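Local coordinates for uncharacterized protein VP1736 (Vibrio parahaemolyticus, PDB 3LXQ), which is of unknown function but carries a sulfatase-family domain of the alkaline phosphatase superfamily, an alpha/beta fold built round a mixed beta-sheet, at residues 161-165 with 166-170; 254-258 with 259-263; 311-314 with 315-319. One frame throughout, in Å; residues are numbered along the deposited sequence.

Contact 1. Residues 161-165 with 166-170; sequences GFFTI and ADLLK
Thr164 and Asp167 form a capping box, a compact answer to the N-H groups that the first turn of a helix leaves without backbone acceptors. The helix begins at Ile165, and Thr164 sits at the N-cap. Its OG1 lies between the backbone N and the carbonyl carbon (chi1 68°), which swings the hydroxyl over the opening turn, where Thr164 OG1 accepts a nearly straight bond from Asp167 N at 3.1 Å (165° at the hydrogen). The same oxygen is hydrogen-bonded to Asn196 O, a carbonyl that can only accept, and so its proton is committed as well. The return arm of the box is weak: Thr164 N donates to Asp167 OD2, 3.4 Å away, in one of two Asp167 conformers, and this arm is therefore doubtful.

Ordinary helical bonding then takes over. Thr164 O accepts from Leu168 N at 3.2 Å, and Ile165 O accepts from Leu169 N at 2.9 Å, a donor that stands well above the carbonyl plane. Leu169 CG rests 3.2 Å from that same Ile165 O. Beside the polar cap, Leu168 CD2 meets CZ at the edge of the Phe163 ring, 4.2 Å off and near the ring plane.

Ile165, Ala166 and Leu169 all reach Phe242 on strand 241-246, while helix 346-353 receives Ile165, Leu168 and Leu169 on Leu351. Ahead of the cap, Phe162 N is bonded to Asn196 OD1, so one asparagine serves both the loop and the cap. The chemistry implies a helix start whose threonine hydroxyl is used twice, as acceptor for Asp167 N and as donor to Asn196 O; the Asp167 carboxylate, in the conformer described, may partly offset the positive end of the helix dipole.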
ATOM      1  N   GLY A 161     -15.541 -12.077   5.216  1.00 47.90           N
ATOM      2  CA  GLY A 161     -16.362 -11.370   4.241  1.00 47.26           C
ATOM      3  C   GLY A 161     -16.163  -9.859   4.131  1.00 43.82           C
ATOM      4  O   GLY A 161     -17.077  -9.141   3.752  1.00 44.16           O
ATOM      5  N   PHE A 162     -14.977  -9.367   4.471  1.00 41.31           N
ATOM      6  CA  PHE A 162     -14.640  -7.962   4.220  1.00 38.88           C
ATOM      7  C   PHE A 162     -14.152  -7.881   2.778  1.00 37.64           C
ATOM      8  O   PHE A 162     -13.634  -8.866   2.237  1.00 37.93           O
ATOM      9  CB  PHE A 162     -13.559  -7.496   5.195  1.00 37.11           C
ATOM     10  CG  PHE A 162     -13.422  -5.988   5.317  1.00 36.21           C
ATOM     11  CD1 PHE A 162     -14.321  -5.250   6.081  1.00 36.76           C
ATOM     12  CD2 PHE A 162     -12.353  -5.322   4.710  1.00 33.25           C
ATOM     13  CE1 PHE A 162     -14.182  -3.881   6.217  1.00 34.72           C
ATOM     14  CE2 PHE A 162     -12.212  -3.946   4.820  1.00 31.47           C
ATOM     15  CZ  PHE A 162     -13.122  -3.216   5.587  1.00 33.45           C
ATOM     16  N   PHE A 163     -14.318  -6.729   2.136  1.00 35.99           N
ATOM     17  CA  PHE A 163     -13.813  -6.607   0.782  1.00 35.01           C
ATOM     18  C   PHE A 163     -12.285  -6.636   0.707  1.00 33.47           C
ATOM     19  O   PHE A 163     -11.603  -5.863   1.394  1.00 31.85           O
ATOM     20  CB  PHE A 163     -14.351  -5.375   0.030  1.00 34.62           C
ATOM     21  CG  PHE A 163     -13.714  -5.218  -1.319  1.00 34.63           C
ATOM     22  CD1 PHE A 163     -14.203  -5.912  -2.418  1.00 34.81           C
ATOM     23  CD2 PHE A 163     -12.538  -4.497  -1.458  1.00 31.02           C
ATOM     24  CE1 PHE A 163     -13.569  -5.815  -3.656  1.00 35.83           C
ATOM     25  CE2 PHE A 163     -11.898  -4.409  -2.690  1.00 31.38           C
ATOM     26  CZ  PHE A 163     -12.411  -5.043  -3.779  1.00 33.21           C
ATOM     27  N   THR A 164     -11.767  -7.549  -0.117  1.00 34.11           N
ATOM     28  CA  THR A 164     -10.342  -7.584  -0.487  1.00 33.66           C
ATOM     29  C   THR A 164     -10.220  -7.898  -1.989  1.00 34.79           C
ATOM     30  O   THR A 164     -11.080  -8.588  -2.548  1.00 36.69           O
ATOM     31  CB  THR A 164      -9.524  -8.662   0.302  1.00 33.74           C
ATOM     32  OG1 THR A 164      -9.943  -9.979  -0.092  1.00 36.73           O
ATOM     33  CG2 THR A 164      -9.676  -8.504   1.812  1.00 33.84           C
ATOM     34  N   ILE A 165      -9.142  -7.438  -2.623  1.00 34.19           N
ATOM     35  CA  ILE A 165      -8.867  -7.833  -4.009  1.00 36.26           C
ATOM     36  C   ILE A 165      -8.479  -9.308  -4.088  1.00 37.97           C
ATOM     37  O   ILE A 165      -8.546  -9.909  -5.156  1.00 40.15           O
ATOM     38  CB  ILE A 165      -7.778  -6.967  -4.703  1.00 35.44           C
ATOM     39  CG1 ILE A 165      -6.443  -7.047  -3.955  1.00 36.30           C
ATOM     40  CG2 ILE A 165      -8.264  -5.508  -4.871  1.00 35.09           C
ATOM     41  CD1 ILE A 165      -5.213  -6.744  -4.837  1.00 37.44           C
ATOM     42  N   ALA A 166      -8.071  -9.880  -2.953  1.00 37.59           N
ATOM     43  CA  ALA A 166      -7.790 -11.308  -2.862  1.00 39.66           C
ATOM     44  C   ALA A 166      -9.024 -12.111  -3.204  1.00 41.76           C
ATOM     45  O   ALA A 166      -8.969 -12.970  -4.099  1.00 44.38           O
ATOM     46  CB  ALA A 166      -7.287 -11.690  -1.479  1.00 38.86           C
ATOM     47  N   ASP A 167     -10.132 -11.844  -2.508  1.00 41.19           N
ATOM     48  CA  ASP A 167     -11.321 -12.646  -2.774  0.50 43.69           C
ATOM     49  C   ASP A 167     -12.007 -12.252  -4.081  1.00 44.52           C
ATOM     50  O   ASP A 167     -12.671 -13.104  -4.702  1.00 47.02           O
ATOM     51  CB  ASP A 167     -12.278 -12.723  -1.576  0.50 44.09           C
ATOM     52  CG  ASP A 167     -13.217 -11.562  -1.496  0.50 43.09           C
ATOM     53  OD1 ASP A 167     -14.264 -11.597  -2.180  0.50 44.70           O
ATOM     54  OD2 ASP A 167     -12.926 -10.634  -0.719  0.50 41.63           O
ATOM     55  N   LEU A 168     -11.807 -11.016  -4.529  1.00 42.75           N
ATOM     56  CA  LEU A 168     -12.320 -10.594  -5.839  1.00 44.15           C
ATOM     57  C   LEU A 168     -11.630 -11.417  -6.919  1.00 45.95           C
ATOM     58  O   LEU A 168     -12.298 -12.044  -7.738  1.00 48.90           O
ATOM     59  CB  LEU A 168     -12.129  -9.082  -6.077  1.00 41.93           C
ATOM     60  CG  LEU A 168     -12.562  -8.463  -7.428  1.00 43.17           C
ATOM     61  CD1 LEU A 168     -14.046  -8.701  -7.743  1.00 46.40           C
ATOM     62  CD2 LEU A 168     -12.249  -6.981  -7.512  1.00 41.51           C
ATOM     63  N   LEU A 169     -10.300 -11.445  -6.884  1.00 55.66           N
ATOM     64  CA  LEU A 169      -9.521 -12.207  -7.852  1.00 57.03           C
ATOM     65  C   LEU A 169      -9.787 -13.714  -7.759  1.00 59.70           C
ATOM     66  O   LEU A 169      -9.871 -14.383  -8.787  1.00 61.90           O
ATOM     67  CB  LEU A 169      -8.024 -11.861  -7.763  1.00 54.86           C
ATOM     68  CG  LEU A 169      -7.687 -10.431  -8.225  1.00 53.02           C
ATOM     69  CD1 LEU A 169      -6.263 -10.009  -7.876  1.00 49.86           C
ATOM     70  CD2 LEU A 169      -7.962 -10.225  -9.726  1.00 55.22           C
ATOM     71  N   LYS A 170      -9.956 -14.220  -6.536  1.00 59.71           N
ATOM     72  CA  LYS A 170     -10.317 -15.625  -6.299  1.00 62.32           C
ATOM     73  C   LYS A 170     -11.651 -15.960  -6.950  1.00 65.19           C
ATOM     74  O   LYS A 170     -11.747 -16.895  -7.752  1.00 67.55           O
ATOM     75  CB  LYS A 170     -10.369 -15.934  -4.797  1.00 61.59           C
TER

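Contact 2. Residues 254-258 with 259-263; sequences YEYPE and GKIEQ
Lys260 folds back along Pro257 three residues earlier, and its aliphatic chain shows how a long polar residue can pack through its carbons. CB points toward 254-258 and starts the return. Lys260 CG is the first atom to touch, 3.3 Å from Glu258 O and 4.0 Å from Pro257 CB. A bend at the next bond (chi2 -124°) lays the rest alongside the proline, with Lys260 CD at 4.2 Å and Lys260 CE at 4.1 Å from the same Pro257 CB. Beyond it NZ makes a long, weak ion pair with Glu221.

The reversal is turned at Gly259, whose positive phi suits a residue without a side chain. Further along the returning chain, Ile261 CD1 approaches Tyr256 CE1 obliquely to 3.6 Å, the two side chains crossing at about a right angle. Gln263 NE2 comes to 3.4 Å from Tyr256 OH, but the angle is too poor for a hydrogen bond; the hydroxyl is instead bonded to His268 O. Amide and phenol ring are turned 65° against each other.

No hydrogen bond joins the two halves, so side-chain packing carries the local contact. The loop runs between strand 241-246 and helix 271-289 at the surface. The Tyr256 ring stacks on His268; Lys260 and Ile261 lie on Tyr280 of that helix, and Tyr256 and Gln263 on its Asn273.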
ATOM      1  N   TYR A 254      17.933  -6.097  13.394  1.00 43.01           N
ATOM      2  CA  TYR A 254      18.529  -5.900  12.047  1.00 42.41           C
ATOM      3  C   TYR A 254      19.543  -6.977  11.634  1.00 44.02           C
ATOM      4  O   TYR A 254      20.640  -6.677  11.144  1.00 44.72           O
ATOM      5  CB  TYR A 254      19.109  -4.482  11.867  1.00 41.93           C
ATOM      6  CG  TYR A 254      18.151  -3.381  12.252  1.00 42.58           C
ATOM      7  CD1 TYR A 254      17.026  -3.104  11.475  1.00 40.32           C
ATOM      8  CD2 TYR A 254      18.365  -2.617  13.401  1.00 44.32           C
ATOM      9  CE1 TYR A 254      16.143  -2.101  11.832  1.00 41.18           C
ATOM     10  CE2 TYR A 254      17.480  -1.615  13.768  1.00 45.26           C
ATOM     11  CZ  TYR A 254      16.371  -1.365  12.974  1.00 43.05           C
ATOM     12  OH  TYR A 254      15.488  -0.370  13.325  1.00 45.96           O
ATOM     13  N   GLU A 255      19.158  -8.234  11.832  1.00 44.65           N
ATOM     14  CA  GLU A 255      19.982  -9.377  11.444  1.00 46.21           C
ATOM     15  C   GLU A 255      19.850  -9.571   9.947  1.00 45.45           C
ATOM     16  O   GLU A 255      18.730  -9.569   9.424  1.00 44.28           O
ATOM     17  CB  GLU A 255      19.516 -10.659  12.151  1.00 47.50           C
ATOM     18  CG  GLU A 255      19.492 -10.622  13.678  1.00 48.25           C
ATOM     19  CD  GLU A 255      18.546 -11.668  14.261  1.00 49.03           C
ATOM     20  OE1 GLU A 255      19.020 -12.750  14.682  1.00 52.57           O
ATOM     21  OE2 GLU A 255      17.325 -11.422  14.296  1.00 47.79           O
ATOM     22  N   TYR A 256      20.994  -9.734   9.274  1.00 45.98           N
ATOM     23  CA  TYR A 256      21.074 -10.040   7.845  1.00 45.44           C
ATOM     24  C   TYR A 256      22.486 -10.588   7.528  1.00 47.50           C
ATOM     25  O   TYR A 256      23.450 -10.258   8.238  1.00 48.27           O
ATOM     26  CB  TYR A 256      20.761  -8.796   6.975  1.00 43.71           C
ATOM     27  CG  TYR A 256      21.813  -7.726   7.073  1.00 43.31           C
ATOM     28  CD1 TYR A 256      22.871  -7.683   6.163  1.00 43.97           C
ATOM     29  CD2 TYR A 256      21.780  -6.776   8.100  1.00 42.81           C
ATOM     30  CE1 TYR A 256      23.868  -6.722   6.258  1.00 44.73           C
ATOM     31  CE2 TYR A 256      22.774  -5.801   8.204  1.00 44.12           C
ATOM     32  CZ  TYR A 256      23.819  -5.784   7.273  1.00 45.78           C
ATOM     33  OH  TYR A 256      24.823  -4.841   7.361  1.00 47.59           O
ATOM     34  N   PRO A 257      22.610 -11.413   6.465  1.00 61.39           N
ATOM     35  CA  PRO A 257      23.897 -11.966   6.001  1.00 63.12           C
ATOM     36  C   PRO A 257      25.041 -10.944   5.840  1.00 62.29           C
ATOM     37  O   PRO A 257      24.802  -9.779   5.501  1.00 60.28           O
ATOM     38  CB  PRO A 257      23.539 -12.559   4.639  1.00 63.77           C
ATOM     39  CG  PRO A 257      22.124 -12.969   4.773  1.00 64.28           C
ATOM     40  CD  PRO A 257      21.473 -11.989   5.717  1.00 62.21           C
ATOM     41  N   GLU A 258      26.272 -11.397   6.074  1.00 64.58           N
ATOM     42  CA  GLU A 258      27.476 -10.576   5.875  1.00 64.94           C
ATOM     43  C   GLU A 258      27.989 -10.665   4.426  1.00 65.70           C
ATOM     44  O   GLU A 258      27.606 -11.569   3.673  1.00 66.07           O
ATOM     45  CB  GLU A 258      28.586 -11.000   6.853  1.00 67.94           C
ATOM     46  CG  GLU A 258      28.221 -10.907   8.344  1.00 68.46           C
ATOM     47  CD  GLU A 258      28.731  -9.636   9.041  1.00 68.83           C
ATOM     48  OE1 GLU A 258      29.331  -8.756   8.378  1.00 69.31           O
ATOM     49  OE2 GLU A 258      28.526  -9.520  10.271  1.00 68.58           O
ATOM     50  N   GLY A 259      28.846  -9.715   4.050  1.00 66.17           N
ATOM     51  CA  GLY A 259      29.477  -9.675   2.724  1.00 68.25           C
ATOM     52  C   GLY A 259      28.544  -9.644   1.519  1.00 66.78           C
ATOM     53  O   GLY A 259      28.860 -10.210   0.470  1.00 68.96           O
ATOM     54  N   LYS A 260      27.398  -8.987   1.658  1.00 63.54           N
ATOM     55  CA  LYS A 260      26.430  -8.902   0.556  1.00 62.74           C
ATOM     56  C   LYS A 260      26.248  -7.481   0.029  1.00 61.56           C
ATOM     57  O   LYS A 260      25.795  -7.290  -1.094  1.00 61.76           O
ATOM     58  CB  LYS A 260      25.088  -9.544   0.928  1.00 61.29           C
ATOM     59  CG  LYS A 260      25.234 -10.982   1.400  1.00 63.17           C
ATOM     60  CD  LYS A 260      24.387 -11.956   0.607  1.00 65.04           C
ATOM     61  CE  LYS A 260      24.859 -13.391   0.857  1.00 69.10           C
ATOM     62  NZ  LYS A 260      24.277 -14.393  -0.085  1.00 71.34           N
ATOM     63  N   ILE A 261      26.605  -6.494   0.848  1.00 60.75           N
ATOM     64  CA  ILE A 261      26.682  -5.103   0.409  1.00 61.04           C
ATOM     65  C   ILE A 261      27.904  -4.418   0.991  1.00 62.78           C
ATOM     66  O   ILE A 261      28.417  -4.827   2.041  1.00 63.16           O
ATOM     67  CB  ILE A 261      25.444  -4.264   0.840  1.00 58.47           C
ATOM     68  CG1 ILE A 261      25.356  -4.128   2.373  1.00 57.36           C
ATOM     69  CG2 ILE A 261      24.159  -4.805   0.208  1.00 57.82           C
ATOM     70  CD1 ILE A 261      24.426  -5.110   3.070  1.00 56.51           C
ATOM     71  N   GLU A 262      28.369  -3.372   0.319  1.00 64.52           N
ATOM     72  CA  GLU A 262      29.255  -2.423   0.968  1.00 66.31           C
ATOM     73  C   GLU A 262      28.332  -1.719   1.954  1.00 63.09           C
ATOM     74  O   GLU A 262      27.448  -0.975   1.553  1.00 62.21           O
ATOM     75  CB  GLU A 262      29.871  -1.443  -0.039  1.00 69.60           C
ATOM     76  N   GLN A 263      28.497  -2.017   3.238  1.00 62.29           N
ATOM     77  CA  GLN A 263      27.615  -1.491   4.282  1.00 59.62           C
ATOM     78  C   GLN A 263      27.691   0.033   4.322  1.00 60.31           C
ATOM     79  O   GLN A 263      28.742   0.608   4.054  1.00 62.99           O
ATOM     80  CB  GLN A 263      27.976  -2.098   5.645  1.00 59.70           C
ATOM     81  CG  GLN A 263      28.101  -3.623   5.607  1.00 59.78           C
ATOM     82  CD  GLN A 263      28.434  -4.265   6.947  1.00 60.36           C
ATOM     83  OE1 GLN A 263      28.926  -3.614   7.883  1.00 60.07           O
ATOM     84  NE2 GLN A 263      28.169  -5.564   7.041  1.00 59.49           N
TER

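Contact 3. Residues 311-314 with 315-319; sequences FGAN and LVPVK
Leu315 and Ala313, on the two halves of this turn, each have a backbone polar atom bonded to a side chain beyond it: Leu315 O accepts from Asn385 ND2, and Ala313 N donates to Tyr382 OH. Between the halves themselves no clear hydrogen bond forms, and the example illustrates how a chain can reverse by backbone torsions and apolar packing. Leu315 adopts a positive phi of 53°, unusual for a residue other than glycine, since it pushes CB against the preceding carbonyl: Leu315 CB lies 3.3 Å from Asn314 O. That carbonyl oxygen, Asn314 O, also comes within 3.3 Å of Val316 N, though at an angle too poor to count as a bond.

The one apolar side-chain touch across the turn is small and direct. Ala313 CB points toward the later half and meets the outer part of the proline ring, 3.7 Å from Pro317 CG and 4.0 Å from Pro317 CB. The endo pucker belongs to CG, the ring atom that comes closest to the methyl. Pro317 is in turn the centre of an inverse gamma turn, with Val316 O and Val318 N just 3.0 Å apart, and a 3-10 segment starts at Val318.

Strands of the antiparallel sheet pack against the later half: Val316 and Val318 lie on Met380, Leu315 and Val316 on Val396, and Pro317 on Tyr382. Leu315 N is buried by the contact without an assured partner. The chemistry thus implies a turn with no clear hydrogen bond between its two halves, tied by Leu315 O and Ala313 N to side chains of the antiparallel sheet, with Ala313 against Pro317 as the apolar touch across it.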
ATOM      1  N   PHE A 311       8.282   9.115  16.296  1.00 48.64           N
ATOM      2  CA  PHE A 311       7.522   9.208  17.543  1.00 50.50           C
ATOM      3  C   PHE A 311       7.471  10.632  18.085  1.00 51.91           C
ATOM      4  O   PHE A 311       8.425  11.402  17.935  1.00 52.96           O
ATOM      5  CB  PHE A 311       8.130   8.283  18.613  1.00 53.68           C
ATOM      6  CG  PHE A 311       8.051   6.826  18.259  1.00 53.73           C
ATOM      7  CD1 PHE A 311       6.921   6.083  18.580  1.00 54.12           C
ATOM      8  CD2 PHE A 311       9.105   6.199  17.589  1.00 54.11           C
ATOM      9  CE1 PHE A 311       6.838   4.730  18.240  1.00 54.44           C
ATOM     10  CE2 PHE A 311       9.029   4.852  17.240  1.00 54.17           C
ATOM     11  CZ  PHE A 311       7.894   4.116  17.566  1.00 54.15           C
ATOM     12  N   GLY A 312       6.351  10.970  18.720  1.00 52.18           N
ATOM     13  CA  GLY A 312       6.162  12.289  19.325  1.00 54.40           C
ATOM     14  C   GLY A 312       6.291  13.419  18.320  1.00 53.47           C
ATOM     15  O   GLY A 312       6.826  14.486  18.631  1.00 55.85           O
ATOM     16  N   ALA A 313       5.830  13.166  17.099  1.00 50.41           N
ATOM     17  CA  ALA A 313       5.745  14.196  16.074  1.00 49.69           C
ATOM     18  C   ALA A 313       4.481  15.015  16.308  1.00 50.10           C
ATOM     19  O   ALA A 313       3.507  14.531  16.906  1.00 49.74           O
ATOM     20  CB  ALA A 313       5.724  13.566  14.680  1.00 46.88           C
ATOM     21  N   ASN A 314       4.504  16.265  15.864  1.00 51.06           N
ATOM     22  CA  ASN A 314       3.322  17.092  15.978  1.00 51.68           C
ATOM     23  C   ASN A 314       2.467  17.028  14.728  1.00 49.15           C
ATOM     24  O   ASN A 314       2.988  16.939  13.604  1.00 47.63           O
ATOM     25  CB  ASN A 314       3.668  18.532  16.330  1.00 55.01           C
ATOM     26  CG  ASN A 314       2.737  19.103  17.387  1.00 58.52           C
ATOM     27  OD1 ASN A 314       2.744  20.307  17.658  1.00 62.12           O
ATOM     28  ND2 ASN A 314       1.928  18.234  18.001  1.00 58.45           N
ATOM     29  N   LEU A 315       1.151  17.061  14.956  1.00 48.97           N
ATOM     30  CA  LEU A 315       0.121  17.020  13.915  1.00 46.72           C
ATOM     31  C   LEU A 315       0.315  15.823  12.974  1.00 43.52           C
ATOM     32  O   LEU A 315       0.294  14.676  13.436  1.00 42.17           O
ATOM     33  CB  LEU A 315       0.017  18.373  13.186  1.00 48.24           C
ATOM     34  CG  LEU A 315      -0.516  19.535  14.051  1.00 50.92           C
ATOM     35  CD1 LEU A 315      -0.281  20.882  13.379  1.00 52.55           C
ATOM     36  CD2 LEU A 315      -1.989  19.345  14.429  1.00 50.55           C
ATOM     37  N   VAL A 316       0.490  16.072  11.676  1.00 42.02           N
ATOM     38  CA  VAL A 316       0.814  14.987  10.746  1.00 39.07           C
ATOM     39  C   VAL A 316       2.140  15.238  10.022  1.00 39.15           C
ATOM     40  O   VAL A 316       2.234  16.141   9.193  1.00 39.91           O
ATOM     41  CB  VAL A 316      -0.330  14.695   9.748  1.00 37.98           C
ATOM     42  CG1 VAL A 316       0.066  13.558   8.793  1.00 34.78           C
ATOM     43  CG2 VAL A 316      -1.594  14.317  10.494  1.00 39.12           C
ATOM     44  N   PRO A 317       3.172  14.435  10.344  1.00 38.91           N
ATOM     45  CA  PRO A 317       4.491  14.576   9.713  1.00 39.61           C
ATOM     46  C   PRO A 317       4.527  13.978   8.298  1.00 37.60           C
ATOM     47  O   PRO A 317       4.954  12.844   8.095  1.00 36.45           O
ATOM     48  CB  PRO A 317       5.420  13.831  10.672  1.00 39.96           C
ATOM     49  CG  PRO A 317       4.542  12.785  11.304  1.00 38.79           C
ATOM     50  CD  PRO A 317       3.164  13.399  11.396  1.00 38.64           C
ATOM     51  N   VAL A 318       4.087  14.779   7.334  1.00 38.35           N
ATOM     52  CA  VAL A 318       3.870  14.364   5.939  1.00 36.37           C
ATOM     53  C   VAL A 318       5.021  13.565   5.330  1.00 35.95           C
ATOM     54  O   VAL A 318       4.792  12.510   4.712  1.00 34.28           O
ATOM     55  CB  VAL A 318       3.536  15.605   5.052  1.00 38.16           C
ATOM     56  CG1 VAL A 318       3.426  15.242   3.572  1.00 36.10           C
ATOM     57  CG2 VAL A 318       2.251  16.283   5.539  1.00 38.62           C
ATOM     58  N   LYS A 319       6.243  14.070   5.530  1.00 38.09           N
ATOM     59  CA  LYS A 319       7.473  13.476   5.006  1.00 38.24           C
ATOM     60  C   LYS A 319       7.570  12.009   5.392  1.00 36.22           C
ATOM     61  O   LYS A 319       8.080  11.188   4.628  1.00 36.34           O
ATOM     62  CB  LYS A 319       8.702  14.247   5.531  1.00 41.33           C
TER

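The three contacts follow one another along the chain without touching, all within the sulfatase-family part of the sequence. Contact 1 is a buried helix start, whereas contacts 2 and 3 are surface loops. Centres of contacts 1 and 2 are about 37 Å apart and those of contacts 1 and 3 about 33 Å, the latter pair on opposite sides of the chain's centre. Contacts 2 and 3 come nearer, with about 9 Å between nearest atoms although their centres stay about 31 Å apart. Strand 241-246 is a shared element: Ile165, Ala166 and Leu169 pack on it, and the loop of contact 2 follows it. Contact 3 instead links the loop between strands 298-304 and 322-328 of the mixed sheet to the five-stranded antiparallel sheet.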